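Local coordinates for protein pyruvate kinase 1 (Trypanosoma brucei brucei, PDB 4KCT) that catalyses the transfer of a phosphoryl group from phosphoenolpyruvate to ADP, giving pyruvate and ATP, and also decarboxylates oxaloacetate, at residues Ile142-Arg152 / Leu162-Leu172. Sequence-based numbering, arbitrary orientation.
Sequences IYVDDGVMTLR and LKCHVNNHHRL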
ATOM      1  N   ILE A 142      17.846   7.312 -42.668  1.00 21.83           N
ATOM      2  CA  ILE A 142      19.257   7.229 -42.424  1.00 23.93           C
ATOM      3  C   ILE A 142      19.711   8.567 -41.901  1.00 22.91           C
ATOM      4  O   ILE A 142      19.393   9.592 -42.479  1.00 22.69           O
ATOM      5  CB  ILE A 142      20.022   6.897 -43.722  1.00 21.63           C
ATOM      6  CG1 ILE A 142      19.629   5.501 -44.221  1.00 23.30           C
ATOM      7  CG2 ILE A 142      21.520   7.004 -43.495  1.00 22.89           C
ATOM      8  CD1 ILE A 142      20.089   5.195 -45.649  1.00 24.97           C
ATOM      9  N   TYR A 143      20.437   8.558 -40.791  1.00 22.73           N
ATOM     10  CA  TYR A 143      20.942   9.778 -40.206  1.00 22.69           C
ATOM     11  C   TYR A 143      22.404   9.908 -40.571  1.00 25.73           C
ATOM     12  O   TYR A 143      23.165   8.936 -40.468  1.00 24.21           O
ATOM     13  CB  TYR A 143      20.806   9.725 -38.677  1.00 22.54           C
ATOM     14  CG  TYR A 143      19.369   9.803 -38.168  1.00 27.16           C
ATOM     15  CD1 TYR A 143      19.074   9.599 -36.808  1.00 26.30           C
ATOM     16  CD2 TYR A 143      18.310  10.125 -39.030  1.00 27.02           C
ATOM     17  CE1 TYR A 143      17.759   9.659 -36.335  1.00 28.22           C
ATOM     18  CE2 TYR A 143      16.988  10.135 -38.574  1.00 28.43           C
ATOM     19  CZ  TYR A 143      16.724   9.952 -37.218  1.00 32.68           C
ATOM     20  OH  TYR A 143      15.415   9.997 -36.759  1.00 32.39           O
ATOM     21  N   VAL A 144      22.834  11.125 -40.863  1.00 22.20           N
ATOM     22  CA  VAL A 144      24.212  11.355 -41.230  1.00 24.98           C
ATOM     23  C   VAL A 144      24.809  12.462 -40.362  1.00 27.56           C
ATOM     24  O   VAL A 144      24.127  13.431 -40.029  1.00 27.33           O
ATOM     25  CB  VAL A 144      24.332  11.712 -42.730  1.00 24.99           C
ATOM     26  CG1 VAL A 144      25.769  11.581 -43.199  1.00 23.32           C
ATOM     27  CG2 VAL A 144      23.398  10.822 -43.565  1.00 22.81           C
ATOM     28  N   ASP A 145      26.053  12.257 -39.925  1.00 26.28           N
ATOM     29  CA  ASP A 145      26.805  13.264 -39.218  1.00 31.07           C
ATOM     30  C   ASP A 145      26.217  13.503 -37.834  1.00 34.64           C
ATOM     31  O   ASP A 145      25.632  14.555 -37.562  1.00 32.97           O
ATOM     32  CB  ASP A 145      26.868  14.564 -40.021  1.00 33.08           C
ATOM     33  CG  ASP A 145      28.109  15.362 -39.722  1.00 37.38           C
ATOM     34  OD1 ASP A 145      28.907  14.924 -38.864  1.00 36.00           O
ATOM     35  OD2 ASP A 145      28.303  16.410 -40.351  1.00 39.67           O
ATOM     36  N   ASP A 146      26.175  12.430 -37.056  1.00 36.20           N
ATOM     37  CA  ASP A 146      25.613  12.460 -35.715  1.00 40.40           C
ATOM     38  C   ASP A 146      24.208  13.029 -35.692  1.00 35.21           C
ATOM     39  O   ASP A 146      23.867  13.795 -34.797  1.00 34.97           O
ATOM     40  CB  ASP A 146      26.519  13.249 -34.771  1.00 50.13           C
ATOM     41  CG  ASP A 146      27.535  12.371 -34.079  1.00 60.59           C
ATOM     42  OD1 ASP A 146      27.558  12.358 -32.834  1.00 80.56           O
ATOM     43  OD2 ASP A 146      28.285  11.657 -34.779  1.00 70.67           O
ATOM     44  N   GLY A 147      23.398  12.638 -36.676  1.00 31.07           N
ATOM     45  CA  GLY A 147      21.973  12.933 -36.670  1.00 31.61           C
ATOM     46  C   GLY A 147      21.614  14.261 -37.307  1.00 31.86           C
ATOM     47  O   GLY A 147      20.440  14.589 -37.430  1.00 32.53           O
ATOM     48  N   VAL A 148      22.625  15.028 -37.724  1.00 29.90           N
ATOM     49  CA  VAL A 148      22.397  16.409 -38.182  1.00 32.11           C
ATOM     50  C   VAL A 148      21.675  16.487 -39.524  1.00 32.40           C
ATOM     51  O   VAL A 148      20.857  17.368 -39.741  1.00 34.07           O
ATOM     52  CB  VAL A 148      23.705  17.240 -38.240  1.00 33.85           C
ATOM     53  CG1 VAL A 148      23.446  18.575 -38.928  1.00 37.06           C
ATOM     54  CG2 VAL A 148      24.253  17.472 -36.832  1.00 38.18           C
ATOM     55  N   MET A 149      22.013  15.601 -40.447  1.00 30.34           N
ATOM     56  CA  MET A 149      21.240  15.485 -41.665  1.00 29.49           C
ATOM     57  C   MET A 149      20.444  14.211 -41.611  1.00 28.41           C
ATOM     58  O   MET A 149      20.955  13.173 -41.185  1.00 31.00           O
ATOM     59  CB  MET A 149      22.149  15.472 -42.915  1.00 29.68           C
ATOM     60  CG  MET A 149      21.354  15.292 -44.211  1.00 33.59           C
ATOM     61  SD  MET A 149      22.342  15.390 -45.728  1.00 46.93           S
ATOM     62  CE  MET A 149      23.811  14.601 -45.204  1.00 28.44           C
ATOM     63  N   THR A 150      19.214  14.259 -42.094  1.00 26.40           N
ATOM     64  CA  THR A 150      18.421  13.058 -42.175  1.00 28.33           C
ATOM     65  C   THR A 150      17.915  12.810 -43.591  1.00 28.08           C
ATOM     66  O   THR A 150      17.596  13.744 -44.328  1.00 31.87           O
ATOM     67  CB  THR A 150      17.245  13.062 -41.177  1.00 32.75           C
ATOM     68  OG1 THR A 150      16.221  13.895 -41.677  1.00 38.36           O
ATOM     69  CG2 THR A 150      17.683  13.585 -39.807  1.00 29.76           C
ATOM     70  N   LEU A 151      17.973  11.552 -43.997  1.00 24.15           N
ATOM     71  CA  LEU A 151      17.459  11.112 -45.286  1.00 29.37           C
ATOM     72  C   LEU A 151      16.291  10.190 -45.034  1.00 29.83           C
ATOM     73  O   LEU A 151      16.348   9.341 -44.139  1.00 30.43           O
ATOM     74  CB  LEU A 151      18.546  10.333 -46.050  1.00 27.73           C
ATOM     75  CG  LEU A 151      19.934  10.983 -46.094  1.00 30.41           C
ATOM     76  CD1 LEU A 151      20.979   9.973 -46.575  1.00 36.62           C
ATOM     77  CD2 LEU A 151      19.903  12.161 -47.018  1.00 29.12           C
ATOM     78  N   ARG A 152      15.258  10.308 -45.860  1.00 29.64           N
ATOM     79  CA  ARG A 152      14.198   9.319 -45.900  1.00 27.75           C
ATOM     80  C   ARG A 152      14.441   8.391 -47.060  1.00 27.35           C
ATOM     81  O   ARG A 152      14.665   8.843 -48.181  1.00 27.64           O
ATOM     82  CB  ARG A 152      12.837  10.000 -46.077  1.00 32.41           C
ATOM     83  CG  ARG A 152      11.677   9.012 -46.204  1.00 37.39           C
ATOM     84  CD  ARG A 152      10.328   9.729 -46.202  1.00 43.51           C
ATOM     85  NE  ARG A 152      10.359  10.955 -47.000  1.00 45.96           N
ATOM     86  CZ  ARG A 152      10.053  11.019 -48.293  1.00 48.57           C
ATOM     87  NH1 ARG A 152      10.146  12.171 -48.942  1.00 51.62           N
ATOM     88  NH2 ARG A 152       9.650   9.933 -48.935  1.00 49.52           N
ATOM     89  N   LEU A 162      20.073   2.382 -52.363  1.00 23.75           N
ATOM     90  CA  LEU A 162      18.827   2.997 -51.956  1.00 24.75           C
ATOM     91  C   LEU A 162      18.739   4.401 -52.548  1.00 25.73           C
ATOM     92  O   LEU A 162      19.725   5.144 -52.576  1.00 27.77           O
ATOM     93  CB  LEU A 162      18.745   3.067 -50.425  1.00 25.08           C
ATOM     94  CG  LEU A 162      18.831   1.712 -49.719  1.00 26.03           C
ATOM     95  CD1 LEU A 162      18.880   1.908 -48.206  1.00 24.78           C
ATOM     96  CD2 LEU A 162      17.648   0.842 -50.110  1.00 27.09           C
ATOM     97  N   LYS A 163      17.556   4.763 -53.019  1.00 23.78           N
ATOM     98  CA  LYS A 163      17.283   6.127 -53.398  1.00 27.24           C
ATOM     99  C   LYS A 163      16.636   6.846 -52.212  1.00 26.38           C
ATOM    100  O   LYS A 163      15.696   6.324 -51.600  1.00 27.20           O
ATOM    101  CB  LYS A 163      16.347   6.146 -54.609  1.00 29.58           C
ATOM    102  CG  LYS A 163      16.023   7.537 -55.115  1.00 37.10           C
ATOM    103  CD  LYS A 163      15.349   7.478 -56.485  1.00 46.47           C
ATOM    104  CE  LYS A 163      13.897   7.934 -56.404  1.00 53.04           C
ATOM    105  NZ  LYS A 163      12.945   6.792 -56.246  1.00 61.01           N
ATOM    106  N   CYS A 164      17.156   8.024 -51.873  1.00 25.76           N
ATOM    107  CA  CYS A 164      16.800   8.693 -50.607  1.00 25.23           C
ATOM    108  C   CYS A 164      16.398  10.147 -50.854  1.00 26.57           C
ATOM    109  O   CYS A 164      16.819  10.766 -51.831  1.00 29.36           O
ATOM    110  CB  CYS A 164      17.976   8.656 -49.623  1.00 25.64           C
ATOM    111  SG  CYS A 164      18.471   6.990 -49.112  1.00 30.60           S
ATOM    112  N   HIS A 165      15.622  10.694 -49.934  1.00 26.63           N
ATOM    113  CA  HIS A 165      15.182  12.076 -50.020  1.00 27.49           C
ATOM    114  C   HIS A 165      15.838  12.849 -48.914  1.00 28.34           C
ATOM    115  O   HIS A 165      15.706  12.486 -47.754  1.00 27.67           O
ATOM    116  CB  HIS A 165      13.660  12.124 -49.862  1.00 28.79           C
ATOM    117  CG  HIS A 165      13.096  13.523 -49.728  1.00 37.02           C
ATOM    118  ND1 HIS A 165      13.087  14.196 -48.551  1.00 37.66           N
ATOM    119  CD2 HIS A 165      12.410  14.331 -50.646  1.00 36.03           C
ATOM    120  CE1 HIS A 165      12.456  15.384 -48.716  1.00 40.45           C
ATOM    121  NE2 HIS A 165      12.045  15.464 -49.995  1.00 40.56           N
ATOM    122  N   VAL A 166      16.600  13.877 -49.262  1.00 27.47           N
ATOM    123  CA  VAL A 166      17.261  14.716 -48.242  1.00 28.56           C
ATOM    124  C   VAL A 166      16.243  15.603 -47.526  1.00 32.81           C
ATOM    125  O   VAL A 166      15.441  16.282 -48.179  1.00 32.00           O
ATOM    126  CB  VAL A 166      18.337  15.609 -48.876  1.00 26.94           C
ATOM    127  CG1 VAL A 166      18.888  16.609 -47.843  1.00 26.50           C
ATOM    128  CG2 VAL A 166      19.453  14.748 -49.459  1.00 24.52           C
ATOM    129  N   ASN A 167      16.286  15.614 -46.190  1.00 30.68           N
ATOM    130  CA  ASN A 167      15.287  16.339 -45.398  1.00 31.23           C
ATOM    131  C   ASN A 167      15.696  17.749 -45.041  1.00 36.38           C
ATOM    132  O   ASN A 167      14.849  18.597 -44.830  1.00 39.47           O
ATOM    133  CB  ASN A 167      14.916  15.580 -44.129  1.00 32.90           C
ATOM    134  CG  ASN A 167      14.086  14.358 -44.410  1.00 37.59           C
ATOM    135  OD1 ASN A 167      14.202  13.350 -43.712  1.00 49.02           O
ATOM    136  ND2 ASN A 167      13.364  14.378 -45.512  1.00 36.17           N
ATOM    137  N   ASN A 168      16.992  17.998 -44.929  1.00 32.37           N
ATOM    138  CA  ASN A 168      17.444  19.306 -44.468  1.00 38.17           C
ATOM    139  C   ASN A 168      18.775  19.737 -45.060  1.00 38.89           C
ATOM    140  O   ASN A 168      19.501  18.917 -45.629  1.00 37.80           O
ATOM    141  CB  ASN A 168      17.474  19.364 -42.935  1.00 39.98           C
ATOM    142  CG  ASN A 168      18.289  18.242 -42.318  1.00 42.57           C
ATOM    143  OD1 ASN A 168      17.978  17.061 -42.484  1.00 42.67           O
ATOM    144  ND2 ASN A 168      19.268  18.610 -41.517  1.00 45.87           N
ATOM    145  N   HIS A 169      19.044  21.040 -45.012  1.00 37.47           N
ATOM    146  CA  HIS A 169      20.303  21.592 -45.523  1.00 40.51           C
ATOM    147  C   HIS A 169      21.450  21.035 -44.725  1.00 36.95           C
ATOM    148  O   HIS A 169      21.396  21.019 -43.516  1.00 37.18           O
ATOM    149  CB  HIS A 169      20.304  23.129 -45.419  1.00 42.19           C
ATOM    150  CG  HIS A 169      19.474  23.817 -46.479  1.00 47.02           C
ATOM    151  ND1 HIS A 169      18.215  24.255 -46.247  1.00 51.97           N
ATOM    152  CD2 HIS A 169      19.775  24.168 -47.803  1.00 53.94           C
ATOM    153  CE1 HIS A 169      17.737  24.862 -47.358  1.00 49.38           C
ATOM    154  NE2 HIS A 169      18.690  24.811 -48.307  1.00 50.68           N
ATOM    155  N   HIS A 170      22.493  20.564 -45.405  1.00 32.16           N
ATOM    156  CA  HIS A 170      23.713  20.136 -44.737  1.00 29.58           C
ATOM    157  C   HIS A 170      24.866  20.026 -45.699  1.00 28.38           C
ATOM    158  O   HIS A 170      24.676  19.738 -46.880  1.00 28.98           O
ATOM    159  CB  HIS A 170      23.503  18.809 -44.020  1.00 33.32           C
ATOM    160  CG  HIS A 170      24.521  18.537 -42.942  1.00 35.20           C
ATOM    161  ND1 HIS A 170      24.820  19.440 -41.983  1.00 34.34           N
ATOM    162  CD2 HIS A 170      25.393  17.467 -42.754  1.00 33.33           C
ATOM    163  CE1 HIS A 170      25.810  18.959 -41.210  1.00 35.87           C
ATOM    164  NE2 HIS A 170      26.121  17.733 -41.647  1.00 30.39           N
ATOM    165  N   ARG A 171      26.077  20.220 -45.180  1.00 27.49           N
ATOM    166  CA  ARG A 171      27.311  20.044 -45.953  1.00 31.04           C
ATOM    167  C   ARG A 171      28.047  18.839 -45.396  1.00 31.38           C
ATOM    168  O   ARG A 171      28.373  18.806 -44.207  1.00 30.44           O
ATOM    169  CB  ARG A 171      28.218  21.286 -45.810  1.00 31.49           C
ATOM    170  CG  ARG A 171      29.462  21.232 -46.694  1.00 37.82           C
ATOM    171  CD  ARG A 171      30.304  22.506 -46.586  1.00 39.75           C
ATOM    172  NE  ARG A 171      31.009  22.568 -45.311  1.00 43.15           N
ATOM    173  CZ  ARG A 171      32.291  22.253 -45.141  1.00 39.32           C
ATOM    174  NH1 ARG A 171      33.054  21.949 -46.183  1.00 39.07           N
ATOM    175  NH2 ARG A 171      32.824  22.306 -43.936  1.00 40.15           N
ATOM    176  N   LEU A 172      28.240  17.818 -46.217  1.00 26.79           N
ATOM    177  CA  LEU A 172      28.992  16.651 -45.776  1.00 28.65           C
ATOM    178  C   LEU A 172      30.461  16.814 -46.145  1.00 27.76           C
ATOM    179  O   LEU A 172      30.775  17.203 -47.255  1.00 31.43           O
ATOM    180  CB  LEU A 172      28.429  15.371 -46.416  1.00 26.91           C
ATOM    181  CG  LEU A 172      27.094  14.880 -45.873  1.00 29.70           C
ATOM    182  CD1 LEU A 172      26.749  13.525 -46.494  1.00 28.60           C
ATOM    183  CD2 LEU A 172      27.150  14.783 -44.351  1.00 29.07           C
TER
HETATM  184  O   HOH W   1      29.929  17.120 -42.418  1.00 36.76           O
HETATM  185  O   HOH W   2      10.943  13.412 -46.019  1.00 52.08           O
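In the beta hairpin of strands 149-158 and 161-166, part of the small beta domain (B domain) that pyruvate kinases insert into their TIM barrel, R152 and H165 form an antiparallel hydrogen-bonded pair, with H165 N 2.7 Å from R152 O. Their side chains share one sheet face: a bend at chi3 (41°) lays the R152 guanidinium over H165, NH1 standing 3.3 Å above the imidazole, offset toward its rim. L151 and V166, the next pair, send branched apolar chains to the opposite face, where L151 CD2 meets V166 CG2 at 3.6 Å.

Beyond this pair the strands part, and asparagines, which both donate and accept, replace the regular ladder. N167 N still bonds T150 O, while N167 OD1 accepts from T150 OG1 through an in-plane lone pair. The N168 amide bridges two successive peptide groups: ND2 gives to V148 O at 2.7 Å and OD1 takes the T150 N-H at 3.1 Å. V148 and M149 together face V144 in a classic beta bulge. The flexible, unbranched M149 chain runs obliquely past H170, CB against H170 CB, and its CE sits tight against L172 CG (3.4 Å); F102 of strand 99-102 adds to this apolar cluster. V148 CG1 lies over the H170 imidazole, whose NE2 donates in the ring plane to the anti side of D145 OD2, 2.9 Å away and nearly straight (164°).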